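Local coordinates for protein pilin, type IV (Thermus thermophilus, PDB 4BHR) that probably serves, through this periplasmic domain of a membrane-inserted pilin, as a building block of type IV pili or related filaments, at residues A9-V14 and F61-Q66; T53-G58 and S76-T81. All coordinates share one frame; numbering follows the deposited sequence.

Contact 1: residues A9-V14 and F61-Q66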
ATOM      1  N   ALA A   9       5.826  -8.159   3.522  1.00 20.17           N
ATOM      2  CA  ALA A   9       4.582  -8.846   3.721  1.00 18.24           C
ATOM      3  C   ALA A   9       3.463  -7.890   4.102  1.00 18.79           C
ATOM      4  O   ALA A   9       2.349  -7.946   3.510  1.00 18.83           O
ATOM      5  CB  ALA A   9       4.744  -9.924   4.801  1.00 19.32           C
ATOM      6  N   TYR A  10       3.767  -6.986   5.043  1.00 18.90           N
ATOM      7  CA  TYR A  10       2.789  -6.000   5.455  1.00 18.54           C
ATOM      8  C   TYR A  10       2.337  -5.135   4.265  1.00 18.80           C
ATOM      9  O   TYR A  10       1.156  -4.897   4.109  1.00 17.86           O
ATOM     10  CB  TYR A  10       3.358  -5.099   6.539  1.00 19.55           C
ATOM     11  CG  TYR A  10       2.374  -4.040   7.028  1.00 18.34           C
ATOM     12  CD1 TYR A  10       1.269  -4.387   7.796  1.00 17.65           C
ATOM     13  CD2 TYR A  10       2.553  -2.700   6.708  1.00 17.49           C
ATOM     14  CE1 TYR A  10       0.392  -3.430   8.259  1.00 18.48           C
ATOM     15  CE2 TYR A  10       1.659  -1.729   7.161  1.00 18.08           C
ATOM     16  CZ  TYR A  10       0.595  -2.095   7.953  1.00 18.29           C
ATOM     17  OH  TYR A  10      -0.283  -1.142   8.408  1.00 18.05           O
ATOM     18  N   VAL A  11       3.286  -4.672   3.455  1.00 18.55           N
ATOM     19  CA  VAL A  11       2.958  -3.852   2.283  1.00 16.64           C
ATOM     20  C   VAL A  11       2.030  -4.578   1.313  1.00 17.41           C
ATOM     21  O   VAL A  11       1.022  -4.002   0.831  1.00 15.99           O
ATOM     22  CB  VAL A  11       4.235  -3.310   1.601  1.00 17.99           C
ATOM     23  CG1 VAL A  11       3.990  -2.920   0.173  1.00 17.95           C
ATOM     24  CG2 VAL A  11       4.838  -2.185   2.458  1.00 16.56           C
ATOM     25  N   ARG A  12       2.305  -5.869   1.071  1.00 16.15           N
ATOM     26  CA  ARG A  12       1.525  -6.623   0.128  1.00 18.19           C
ATOM     27  C   ARG A  12       0.141  -6.881   0.711  1.00 16.69           C
ATOM     28  O   ARG A  12      -0.854  -6.846  -0.013  1.00 17.12           O
ATOM     29  CB  ARG A  12       2.229  -7.930  -0.242  1.00 19.83           C
ATOM     30  CG  ARG A  12       1.533  -8.702  -1.379  1.00 23.31           C
ATOM     31  CD  ARG A  12       1.518  -7.906  -2.658  1.00 22.39           C
ATOM     32  NE  ARG A  12       0.768  -8.513  -3.775  1.00 23.97           N
ATOM     33  CZ  ARG A  12      -0.538  -8.385  -3.931  1.00 24.77           C
ATOM     34  NH1 ARG A  12      -1.271  -7.745  -3.013  1.00 24.89           N
ATOM     35  NH2 ARG A  12      -1.122  -8.928  -4.979  1.00 26.06           N
ATOM     36  N   ASN A  13       0.081  -7.155   2.024  1.00 16.65           N
ATOM     37  CA  ASN A  13      -1.173  -7.381   2.676  1.00 17.79           C
ATOM     38  C   ASN A  13      -2.044  -6.101   2.727  1.00 15.98           C
ATOM     39  O   ASN A  13      -3.270  -6.154   2.555  1.00 16.87           O
ATOM     40  CB  ASN A  13      -0.957  -8.002   4.068  1.00 19.09           C
ATOM     41  CG  ASN A  13      -0.296  -9.399   4.007  1.00 23.61           C
ATOM     42  OD1 ASN A  13      -0.383 -10.150   3.008  1.00 23.55           O
ATOM     43  ND2 ASN A  13       0.397  -9.742   5.088  1.00 28.99           N
ATOM     44  N   VAL A  14      -1.405  -4.939   2.886  1.00 15.06           N
ATOM     45  CA  VAL A  14      -2.113  -3.660   2.797  1.00 14.09           C
ATOM     46  C   VAL A  14      -2.695  -3.503   1.407  1.00 13.86           C
ATOM     47  O   VAL A  14      -3.848  -3.085   1.229  1.00 13.17           O
ATOM     48  CB  VAL A  14      -1.206  -2.469   3.155  1.00 13.59           C
ATOM     49  CG1 VAL A  14      -1.863  -1.141   2.755  1.00 14.47           C
ATOM     50  CG2 VAL A  14      -0.898  -2.450   4.635  1.00 15.17           C
ATOM     51  N   PHE A  61      -3.178   2.036  -7.273  1.00 13.46           N
ATOM     52  CA  PHE A  61      -2.681   2.719  -6.070  1.00 13.73           C
ATOM     53  C   PHE A  61      -1.264   2.242  -5.783  1.00 12.98           C
ATOM     54  O   PHE A  61      -0.802   1.218  -6.301  1.00 14.93           O
ATOM     55  CB  PHE A  61      -3.602   2.429  -4.850  1.00 13.89           C
ATOM     56  CG  PHE A  61      -3.787   0.946  -4.593  1.00 14.36           C
ATOM     57  CD1 PHE A  61      -2.883   0.283  -3.749  1.00 14.92           C
ATOM     58  CD2 PHE A  61      -4.820   0.216  -5.181  1.00 13.89           C
ATOM     59  CE1 PHE A  61      -2.993  -1.103  -3.524  1.00 15.26           C
ATOM     60  CE2 PHE A  61      -4.934  -1.152  -4.972  1.00 14.44           C
ATOM     61  CZ  PHE A  61      -4.028  -1.818  -4.136  1.00 14.21           C
ATOM     62  N   THR A  62      -0.598   2.953  -4.921  1.00 13.55           N
ATOM     63  CA  THR A  62       0.775   2.580  -4.488  1.00 14.69           C
ATOM     64  C   THR A  62       0.810   2.581  -2.962  1.00 14.67           C
ATOM     65  O   THR A  62       0.368   3.528  -2.303  1.00 13.98           O
ATOM     66  CB  THR A  62       1.836   3.574  -5.011  1.00 16.54           C
ATOM     67  OG1 THR A  62       1.821   3.573  -6.455  1.00 18.44           O
ATOM     68  CG2 THR A  62       3.286   3.161  -4.552  1.00 17.34           C
ATOM     69  N   VAL A  63       1.375   1.514  -2.393  1.00 13.24           N
ATOM     70  CA  VAL A  63       1.555   1.414  -0.951  1.00 13.28           C
ATOM     71  C   VAL A  63       3.028   1.593  -0.693  1.00 14.92           C
ATOM     72  O   VAL A  63       3.853   0.894  -1.325  1.00 15.41           O
ATOM     73  CB  VAL A  63       1.153  -0.022  -0.455  1.00 12.87           C
ATOM     74  CG1 VAL A  63       1.268  -0.083   1.078  1.00 13.69           C
ATOM     75  CG2 VAL A  63      -0.268  -0.332  -0.883  1.00 13.65           C
ATOM     76  N   THR A  64       3.366   2.508   0.212  1.00 16.05           N
ATOM     77  CA  THR A  64       4.777   2.777   0.490  1.00 17.23           C
ATOM     78  C   THR A  64       5.099   2.759   1.973  1.00 15.12           C
ATOM     79  O   THR A  64       4.448   3.429   2.750  1.00 16.72           O
ATOM     80  CB  THR A  64       5.174   4.157  -0.051  1.00 17.78           C
ATOM     81  OG1 THR A  64       4.898   4.210  -1.461  1.00 20.39           O
ATOM     82  CG2 THR A  64       6.705   4.342   0.189  1.00 21.32           C
ATOM     83  N   ALA A  65       6.132   2.004   2.347  1.00 16.71           N
ATOM     84  CA  ALA A  65       6.556   1.924   3.746  1.00 18.21           C
ATOM     85  C   ALA A  65       8.001   2.391   3.875  1.00 19.25           C
ATOM     86  O   ALA A  65       8.870   1.986   3.122  1.00 21.17           O
ATOM     87  CB  ALA A  65       6.391   0.533   4.342  1.00 20.57           C
ATOM     88  N   GLN A  66       8.211   3.289   4.810  1.00 22.73           N
ATOM     89  CA  GLN A  66       9.535   3.743   5.094  1.00 26.19           C
ATOM     90  C   GLN A  66      10.049   2.845   6.211  1.00 26.31           C
ATOM     91  O   GLN A  66       9.325   2.581   7.162  1.00 25.80           O
ATOM     92  CB  GLN A  66       9.479   5.207   5.485  1.00 28.85           C
ATOM     93  CG  GLN A  66      10.826   5.871   5.486  1.00 37.04           C
ATOM     94  CD  GLN A  66      10.742   7.286   6.016  1.00 40.53           C
ATOM     95  OE1 GLN A  66       9.702   7.942   5.910  1.00 44.53           O
ATOM     96  NE2 GLN A  66      11.821   7.753   6.612  1.00 42.50           N
TER
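V63 and A65 on the strand meet V11 and V14 on the helix in a contact of apolar side chains, with no hydrogen bond crossing it. F61 starts the strand and forms the edge of this cluster: V63 CG2 sits in the plane of its ring, at the rim, and the ring itself packs against A15, V18 and E19 further along the helix. V63 makes the largest share, with V11 close behind. Its CG1, anti to the backbone N (chi1 -177°), lies 3.7 Å from V14 CG1 and 4.0 Å from V11 CG1, so one methyl serves both helix residues. The same V63 CG1 comes within 3.9 Å of V11 O, which brings it down to the helix backbone. The V11 and V63 side chains pass each other in opposite senses, whereas those of V14 and V63 lie askew. This is the pilin arrangement, here the periplasmic part of the N-terminal helix laid over an antiparallel sheet: the short axes run 154° apart, close to antiparallel, and approach to 8.5 Å. A65 lies further along the strand, where its CB meets the second branch of V11, CG2, at 3.7 Å. With V11 CG1 anti to its backbone N (chi1 159°), CG2 lies on the N side, toward A65, and the two V11 methyls therefore divide between A65 and V63. The neighbouring strands close the layer, with F77 touching V11 and V52 touching V14.

Contact 2: residues T53-G58 and S76-T81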
ATOM      1  N   THR A  53      -1.341   5.746  -1.612  1.00 14.59           N
ATOM      2  CA  THR A  53      -1.703   6.884  -2.438  1.00 15.06           C
ATOM      3  C   THR A  53      -2.339   6.404  -3.730  1.00 15.28           C
ATOM      4  O   THR A  53      -2.084   5.297  -4.233  1.00 15.00           O
ATOM      5  CB  THR A  53      -0.469   7.766  -2.809  1.00 15.87           C
ATOM      6  OG1 THR A  53       0.582   6.933  -3.347  1.00 16.87           O
ATOM      7  CG2 THR A  53       0.029   8.522  -1.589  1.00 15.41           C
ATOM      8  N   ALA A  54      -3.214   7.249  -4.294  1.00 15.52           N
ATOM      9  CA  ALA A  54      -3.836   6.953  -5.555  1.00 17.39           C
ATOM     10  C   ALA A  54      -2.938   7.318  -6.733  1.00 17.14           C
ATOM     11  O   ALA A  54      -2.343   8.436  -6.794  1.00 18.90           O
ATOM     12  CB  ALA A  54      -5.164   7.691  -5.656  1.00 15.82           C
ATOM     13  N   ASN A  55      -2.855   6.404  -7.684  1.00 16.28           N
ATOM     14  CA  ASN A  55      -2.081   6.646  -8.907  1.00 18.21           C
ATOM     15  C   ASN A  55      -2.858   7.616  -9.816  1.00 19.51           C
ATOM     16  O   ASN A  55      -4.086   7.731  -9.716  1.00 19.45           O
ATOM     17  CB  ASN A  55      -1.850   5.335  -9.661  1.00 16.99           C
ATOM     18  CG  ASN A  55      -0.808   4.410  -8.977  1.00 17.73           C
ATOM     19  OD1 ASN A  55      -0.491   4.577  -7.794  1.00 19.81           O
ATOM     20  ND2 ASN A  55      -0.345   3.399  -9.708  1.00 18.99           N
ATOM     21  N   ASN A  56      -2.126   8.344 -10.645  1.00 23.32           N
ATOM     22  CA  ASN A  56      -2.779   9.293 -11.543  1.00 23.97           C
ATOM     23  C   ASN A  56      -3.827   8.663 -12.501  1.00 23.74           C
ATOM     24  O   ASN A  56      -4.710   9.370 -13.037  1.00 24.32           O
ATOM     25  CB  ASN A  56      -1.711  10.089 -12.307  1.00 29.00           C
ATOM     26  CG  ASN A  56      -0.933  11.058 -11.406  1.00 33.77           C
ATOM     27  OD1 ASN A  56      -1.439  11.564 -10.406  1.00 37.19           O
ATOM     28  ND2 ASN A  56       0.311  11.325 -11.781  1.00 37.51           N
ATOM     29  N   ASP A  57      -3.759   7.351 -12.733  1.00 23.39           N
ATOM     30  CA  ASP A  57      -4.705   6.753 -13.658  1.00 22.09           C
ATOM     31  C   ASP A  57      -6.109   6.651 -13.108  1.00 23.67           C
ATOM     32  O   ASP A  57      -7.048   6.285 -13.828  1.00 23.78           O
ATOM     33  CB  ASP A  57      -4.187   5.409 -14.228  1.00 21.07           C
ATOM     34  CG  ASP A  57      -4.132   4.287 -13.191  1.00 21.93           C
ATOM     35  OD1 ASP A  57      -4.516   4.502 -12.032  1.00 20.84           O
ATOM     36  OD2 ASP A  57      -3.744   3.169 -13.582  1.00 20.68           O
ATOM     37  N   GLY A  58      -6.253   6.915 -11.808  1.00 21.78           N
ATOM     38  CA  GLY A  58      -7.555   6.859 -11.172  1.00 23.11           C
ATOM     39  C   GLY A  58      -8.086   5.451 -10.969  1.00 22.71           C
ATOM     40  O   GLY A  58      -9.246   5.264 -10.575  1.00 23.20           O
ATOM     41  N   SER A  76       7.902  -0.470  -1.670  1.00 16.56           N
ATOM     42  CA  SER A  76       6.682   0.006  -2.368  1.00 18.26           C
ATOM     43  C   SER A  76       6.026  -1.074  -3.102  1.00 17.19           C
ATOM     44  O   SER A  76       6.689  -2.008  -3.508  1.00 17.67           O
ATOM     45  CB  SER A  76       7.105   0.965  -3.476  1.00 19.70           C
ATOM     46  OG  SER A  76       6.640   2.148  -3.042  1.00 27.86           O
ATOM     47  N   PHE A  77       4.701  -0.996  -3.264  1.00 16.21           N
ATOM     48  CA  PHE A  77       4.024  -1.937  -4.129  1.00 15.83           C
ATOM     49  C   PHE A  77       3.051  -1.142  -4.982  1.00 17.07           C
ATOM     50  O   PHE A  77       2.301  -0.345  -4.457  1.00 16.49           O
ATOM     51  CB  PHE A  77       3.282  -3.034  -3.334  1.00 16.96           C
ATOM     52  CG  PHE A  77       2.506  -3.946  -4.214  1.00 18.80           C
ATOM     53  CD1 PHE A  77       1.194  -3.610  -4.588  1.00 20.14           C
ATOM     54  CD2 PHE A  77       3.053  -5.153  -4.650  1.00 20.48           C
ATOM     55  CE1 PHE A  77       0.453  -4.483  -5.385  1.00 20.90           C
ATOM     56  CE2 PHE A  77       2.326  -6.020  -5.419  1.00 21.52           C
ATOM     57  CZ  PHE A  77       1.019  -5.665  -5.803  1.00 21.49           C
ATOM     58  N   ASP A  78       3.105  -1.322  -6.299  1.00 15.84           N
ATOM     59  CA  ASP A  78       2.299  -0.507  -7.263  1.00 17.64           C
ATOM     60  C   ASP A  78       1.315  -1.424  -7.918  1.00 17.35           C
ATOM     61  O   ASP A  78       1.703  -2.409  -8.539  1.00 19.17           O
ATOM     62  CB  ASP A  78       3.262   0.108  -8.315  1.00 19.49           C
ATOM     63  CG  ASP A  78       2.546   0.998  -9.340  1.00 21.60           C
ATOM     64  OD1 ASP A  78       1.296   0.991  -9.385  1.00 20.44           O
ATOM     65  OD2 ASP A  78       3.252   1.713 -10.086  1.00 23.68           O
ATOM     66  N   SER A  79       0.004  -1.224  -7.651  1.00 17.77           N
ATOM     67  CA  SER A  79      -0.982  -2.192  -8.129  1.00 15.70           C
ATOM     68  C   SER A  79      -1.066  -2.187  -9.629  1.00 16.69           C
ATOM     69  O   SER A  79      -1.578  -3.112 -10.226  1.00 16.92           O
ATOM     70  CB  SER A  79      -2.373  -1.876  -7.574  1.00 17.36           C
ATOM     71  OG  SER A  79      -2.883  -0.655  -8.070  1.00 16.38           O
ATOM     72  N   SER A  80      -0.553  -1.123 -10.234  1.00 16.40           N
ATOM     73  CA  SER A  80      -0.647  -0.983 -11.687  1.00 17.96           C
ATOM     74  C   SER A  80       0.327  -1.932 -12.380  1.00 21.06           C
ATOM     75  O   SER A  80       0.111  -2.288 -13.530  1.00 21.31           O
ATOM     76  CB  SER A  80      -0.418   0.465 -12.131  1.00 18.49           C
ATOM     77  OG  SER A  80       0.954   0.732 -12.298  1.00 21.77           O
ATOM     78  N   THR A  81       1.375  -2.357 -11.659  1.00 21.06           N
ATOM     79  CA  THR A  81       2.351  -3.320 -12.157  1.00 23.82           C
ATOM     80  C   THR A  81       2.355  -4.658 -11.410  1.00 22.93           C
ATOM     81  O   THR A  81       2.819  -5.690 -11.926  1.00 23.99           O
ATOM     82  CB  THR A  81       3.785  -2.755 -12.076  1.00 24.52           C
ATOM     83  OG1 THR A  81       4.136  -2.578 -10.704  1.00 25.06           O
ATOM     84  CG2 THR A  81       3.871  -1.405 -12.789  1.00 26.34           C
TER
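N55 and D78 join the turn after strand 47-54 to the end of strand 74-78 by one side-chain hydrogen bond at the end of the antiparallel sheet, where D78 also forms an Asx turn. N55 ND2 donates to D78 OD1 over 2.9 Å, with an N-H...O angle of 150°. The acceptor lies almost in the N55 amide plane, and the donor reaches OD1 on its syn side, somewhat out of the carboxylate plane; the two flat groups are nearly perpendicular. N55 holds CG beside its own backbone N; this chi1 (-73°) swings the amide toward D78, and the further rotation about CB-CG presents ND2, leaving N55 OD1 for T62 OG1. D78 has CG anti to its backbone N (chi1 -179°), which brings its carboxylate over the turn that follows. There S80 N gives D78 OD1 a 2.9 Å bond, the Asx turn itself, and S80 OG gives a second of the same length; both arrive from above the carboxylate plane. Three donors thus grip a single oxygen, which would probably favour the charged carboxylate. An alanine here would remove the acceptor, and N55 ND2, S80 N and S80 OG would probably lose their shared mate, freeing the turn to shift. S80 also packs on the amide, its CB 3.8 Å from N55 ND2.

Contact 1 packs the helix on the middle strand of the antiparallel sheet, and contact 2 ties the ends of the strands flanking it, their centres about 11 Å apart. The strand of contact 1, 61-67, runs between strands 47-54 and 74-78, whose ends lead into the two loops of contact 2. The joins are direct: V63 O and F77 N lie 2.8 Å apart in a probable backbone hydrogen bond, and F61 N hydrogen-bonds S79 OG at 2.8 Å. N55 OD1 packs 3.2 Å from F61 C, so contact 2 borders the first residue of the buried strand. Contact 1 is buried and apolar, contact 2 polar and at the surface. Beyond contact 1, Y10 touches C36 and C50, the disulfide pair.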